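Local atomic coordinates of beta-N-acetylhexosaminidase (PDB entry 1JAK), a protein that hydrolyses beta-linked terminal N-acetylhexosamine residues as a family 20 glycoside hydrolase, probably with the substrate's own acetamido group assisting catalysis. Residues 99-104 against 150-155; 95-100 against 113-118. All blocks are in the same frame, centred on the assembly; numbering follows the deposited sequence.

Contact 1. Residues 99-104 against 150-155; sequences GYRLDS and TIEDTP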
# COMPACT_ATOMS: atom_id res chain seq x y z
N GLY A 99 9.45 12.48 8.09
CA GLY A 99 10.83 12.13 8.39
C GLY A 99 11.15 12.01 9.87
O GLY A 99 10.31 12.26 10.73
N TYR A 100 12.39 11.63 10.16
CA TYR A 100 12.85 11.46 11.53
C TYR A 100 14.37 11.34 11.58
O TYR A 100 15.04 11.21 10.56
CB TYR A 100 12.28 10.16 12.12
CG TYR A 100 12.80 8.94 11.39
CD1 TYR A 100 12.23 8.53 10.19
CD2 TYR A 100 13.95 8.27 11.84
CE1 TYR A 100 12.78 7.49 9.45
CE2 TYR A 100 14.51 7.23 11.10
CZ TYR A 100 13.92 6.85 9.90
OH TYR A 100 14.48 5.85 9.15
N ARG A 101 14.90 11.39 12.80
CA ARG A 101 16.32 11.20 13.02
C ARG A 101 16.36 10.09 14.06
O ARG A 101 15.52 10.05 14.96
CB ARG A 101 17.00 12.45 13.60
CG ARG A 101 18.49 12.21 13.85
CD ARG A 101 19.26 13.46 14.26
NE ARG A 101 19.04 13.84 15.66
CZ ARG A 101 18.17 14.76 16.06
NH1 ARG A 101 17.43 15.41 15.18
NH2 ARG A 101 18.06 15.03 17.36
N LEU A 102 17.30 9.16 13.91
CA LEU A 102 17.44 8.07 14.86
C LEU A 102 18.88 8.03 15.34
O LEU A 102 19.80 7.82 14.55
CB LEU A 102 17.06 6.72 14.22
CG LEU A 102 17.05 5.49 15.14
CD1 LEU A 102 16.19 4.40 14.52
CD2 LEU A 102 18.47 4.99 15.37
N ASP A 103 19.07 8.26 16.64
CA ASP A 103 20.40 8.24 17.24
C ASP A 103 20.50 6.99 18.10
O ASP A 103 19.59 6.68 18.87
CB ASP A 103 20.61 9.49 18.09
CG ASP A 103 20.53 10.77 17.28
OD1 ASP A 103 21.30 10.91 16.31
OD2 ASP A 103 19.71 11.64 17.62
N SER A 104 21.61 6.27 17.98
CA SER A 104 21.81 5.04 18.74
C SER A 104 23.20 4.95 19.37
O SER A 104 24.20 5.24 18.72
CB SER A 104 21.59 3.82 17.85
OG SER A 104 21.87 2.62 18.55
N THR A 150 23.97 7.56 13.66
CA THR A 150 22.83 8.42 13.41
C THR A 150 22.25 8.23 12.01
O THR A 150 22.98 8.11 11.04
CB THR A 150 23.22 9.90 13.56
OG1 THR A 150 23.57 10.17 14.92
CG2 THR A 150 22.06 10.81 13.14
N ILE A 151 20.92 8.20 11.95
CA ILE A 151 20.21 8.07 10.68
C ILE A 151 19.29 9.28 10.58
O ILE A 151 18.57 9.59 11.53
CB ILE A 151 19.32 6.79 10.63
CG1 ILE A 151 20.19 5.53 10.54
CG2 ILE A 151 18.37 6.86 9.43
CD1 ILE A 151 19.39 4.23 10.49
N GLU A 152 19.34 9.98 9.45
CA GLU A 152 18.47 11.13 9.22
C GLU A 152 17.74 10.68 7.96
O GLU A 152 18.36 10.41 6.94
CB GLU A 152 19.29 12.40 8.99
CG GLU A 152 20.11 12.78 10.21
CD GLU A 152 20.57 14.22 10.19
OE1 GLU A 152 19.73 15.12 10.38
OE2 GLU A 152 21.78 14.45 9.97
N ASP A 153 16.42 10.62 8.05
CA ASP A 153 15.62 10.08 6.96
C ASP A 153 14.34 10.87 6.61
O ASP A 153 13.56 11.22 7.49
CB ASP A 153 15.25 8.65 7.38
CG ASP A 153 14.99 7.72 6.22
OD1 ASP A 153 15.23 8.10 5.06
OD2 ASP A 153 14.54 6.59 6.51
N THR A 154 14.14 11.13 5.32
CA THR A 154 12.95 11.82 4.83
C THR A 154 12.56 11.15 3.52
O THR A 154 13.41 10.60 2.83
CB THR A 154 13.22 13.32 4.56
OG1 THR A 154 14.34 13.45 3.68
CG2 THR A 154 13.49 14.06 5.88
N PRO A 155 11.27 11.19 3.16
CA PRO A 155 10.78 10.56 1.91
C PRO A 155 10.94 11.37 0.63
O PRO A 155 10.83 12.60 0.63
CB PRO A 155 9.32 10.29 2.23
CG PRO A 155 8.95 11.50 3.03
CD PRO A 155 10.14 11.64 3.98
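Y100 and D153 face each other as a hydrogen-bonded antiparallel pair, Y100 N giving to D153 O (2.9 Å) and D153 N returning to Y100 O. Two residues on, L102 N gives to I151 O at 2.7 Å and I151 N gives to L102 O, so both amides and both carbonyls of each pair are used; the strands run 173° apart. The same pairs meet through their side chains. With CG of Y100 set between its backbone N and carbonyl carbon (chi1 64°), the ring runs alongside the D153 side chain, CE1 3.4 Å from D153 CB. Its hydroxyl then comes 2.7 Å from D153 OD2, a weak bond whose proton is not settled; the hydroxyl also hydrogen-bonds T125 OG1. OD1 of the same carboxylate takes W474 NE1 and A32 N. Replacing the tyrosine by a phenylalanine would probably leave D153 OD2 and the T125 hydroxyl without the group that joins them. Beside the ring, I151 CG2 packs near CE2, and CB of L102 touches CB of I151. On the other side of the sheet T150 OG1 donates to D103 OD1 (2.8 Å), nearly along the C-O bond. The second oxygen, OD2, offers its syn lone pair to R101 NE at 3.0 Å in a salt bridge, so the aspartate ties its own strand to the next. R101, bent at chi3, lays CG and CD against T150 CG2 and E152 CG, while the polar ends of R101 and E152 both go to Y95. Two carboxylates, D103 and D153, thus each divide their oxygens between partners, and the buried one links this non-catalytic domain to W474, on a helix of the catalytic domain; the charge of D153 is probably eased by its two N-H donors.

Contact 2. Residues 95-100 against 113-118; sequences YGDEGY and ARKAAG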
# COMPACT_ATOMS: atom_id res chain seq x y z
N TYR A 95 12.74 17.43 9.14
CA TYR A 95 12.25 16.09 8.85
C TYR A 95 10.87 16.04 8.22
O TYR A 95 10.34 14.96 7.95
CB TYR A 95 12.29 15.26 10.13
CG TYR A 95 13.66 15.26 10.77
CD1 TYR A 95 14.79 14.86 10.06
CD2 TYR A 95 13.83 15.70 12.08
CE1 TYR A 95 16.06 14.90 10.63
CE2 TYR A 95 15.10 15.75 12.66
CZ TYR A 95 16.21 15.35 11.93
OH TYR A 95 17.46 15.40 12.49
N GLY A 96 10.28 17.21 7.97
CA GLY A 96 8.96 17.25 7.35
C GLY A 96 7.87 16.53 8.13
O GLY A 96 8.00 16.31 9.34
N ASP A 97 6.80 16.17 7.44
CA ASP A 97 5.68 15.50 8.08
C ASP A 97 5.91 14.01 8.30
O ASP A 97 5.24 13.40 9.13
CB ASP A 97 4.40 15.67 7.26
CG ASP A 97 3.99 17.11 7.10
OD1 ASP A 97 3.93 17.84 8.11
OD2 ASP A 97 3.72 17.53 5.95
N GLU A 98 6.86 13.43 7.58
CA GLU A 98 7.11 11.99 7.68
C GLU A 98 8.51 11.54 8.03
O GLU A 98 8.74 10.35 8.23
CB GLU A 98 6.71 11.32 6.37
CG GLU A 98 5.24 11.44 6.03
CD GLU A 98 4.89 10.62 4.82
OE1 GLU A 98 5.23 11.03 3.69
OE2 GLU A 98 4.28 9.54 5.00
N GLY A 99 9.45 12.48 8.09
CA GLY A 99 10.83 12.13 8.39
C GLY A 99 11.15 12.01 9.87
O GLY A 99 10.31 12.26 10.73
N TYR A 100 12.39 11.63 10.16
CA TYR A 100 12.85 11.46 11.53
C TYR A 100 14.37 11.34 11.58
O TYR A 100 15.04 11.21 10.56
CB TYR A 100 12.28 10.16 12.12
CG TYR A 100 12.80 8.94 11.39
CD1 TYR A 100 12.23 8.53 10.19
CD2 TYR A 100 13.95 8.27 11.84
CE1 TYR A 100 12.78 7.49 9.45
CE2 TYR A 100 14.51 7.23 11.10
CZ TYR A 100 13.92 6.85 9.90
OH TYR A 100 14.48 5.85 9.15
N ALA A 113 11.28 13.49 15.65
CA ALA A 113 10.50 13.85 14.46
C ALA A 113 9.59 15.03 14.76
O ALA A 113 9.41 15.41 15.91
CB ALA A 113 9.67 12.66 14.00
N ARG A 114 9.02 15.62 13.71
CA ARG A 114 8.12 16.75 13.88
C ARG A 114 6.71 16.24 14.17
O ARG A 114 5.96 16.87 14.91
CB ARG A 114 8.10 17.62 12.62
CG ARG A 114 9.44 18.22 12.25
CD ARG A 114 9.33 19.05 10.98
NE ARG A 114 8.51 20.24 11.16
CZ ARG A 114 8.90 21.32 11.83
NH1 ARG A 114 10.11 21.37 12.37
NH2 ARG A 114 8.08 22.36 11.95
N LYS A 115 6.36 15.10 13.58
CA LYS A 115 5.04 14.52 13.77
C LYS A 115 5.07 13.03 14.10
O LYS A 115 6.08 12.36 13.88
CB LYS A 115 4.17 14.77 12.53
CG LYS A 115 3.85 16.24 12.29
CD LYS A 115 2.72 16.41 11.29
CE LYS A 115 2.31 17.87 11.18
NZ LYS A 115 1.16 18.05 10.24
N ALA A 116 3.95 12.53 14.62
CA ALA A 116 3.83 11.12 14.99
C ALA A 116 4.17 10.17 13.85
O ALA A 116 4.75 9.11 14.07
CB ALA A 116 2.42 10.84 15.50
N ALA A 117 3.81 10.55 12.63
CA ALA A 117 4.10 9.70 11.47
C ALA A 117 5.60 9.50 11.34
O ALA A 117 6.06 8.44 10.94
CB ALA A 117 3.55 10.34 10.20
N GLY A 118 6.37 10.53 11.70
CA GLY A 118 7.81 10.44 11.62
C GLY A 118 8.35 9.47 12.66
O GLY A 118 9.25 8.67 12.38
O HOH W 1 8.27 14.21 11.21
O HOH W 2 6.38 19.11 8.78
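G96, G99 and K115 are gathered by one water, which donates to G96 O (2.8 Å) and to G99 O (2.9 Å) and accepts from K115 N, longer at 3.2 Å. The loop 95-100 is thereby tied to the start of helix 116-129, where K115 is the N-cap residue and its carbonyl takes G118 N. A second water receives a weak bond from R114 NE and donates to D97 OD1. That oxygen also makes a salt bridge to K115 NZ, loose at 3.5 Å; the lysine chain runs extended beyond CG alongside the aspartate, its CD and CE touching OD1 on the way. R114 instead bends at chi3 and passes its CB and CD, 3.5 Å each, alongside G96 O, while NH1 goes on to G93 O. Deeper in, the chain backbones meet directly. G118 CA sits 3.2 Å from G99 O and also makes a CA-H...O contact with E98 O, whose other partner is H121 ND1; a beta carbon on G118 would run into G99 O. A113 CB rests against both G99 O and Y100 CB, while G118 O comes 3.4 Å from Y100 CB. The contact therefore closes the turn between strand 108-113 and helix 116-129 against the loop leading into strand 100-105, with A116 facing helix 55-72.

Contacts 1 and 2 share G99 and Y100, and their centres lie 9 Å apart. Residues 95-100 lead straight into the strand of contact 1, and helix 116-129 of contact 2 precedes strand 145-153. The hydroxyl of Y95 is the bridge between them, its OH 2.7 Å from R101 NH1 and 3.1 Å from E152 OE1, probable hydrogen bonds; T154 CG2 also packs on Y95 CA (3.8 Å). Neither contact includes a residue of the pocket that holds the isofagomine inhibitor. Both belong to the accessory domain of the family 20 fold; E98 of contact 2 reaches the barrel through a salt bridge to R160.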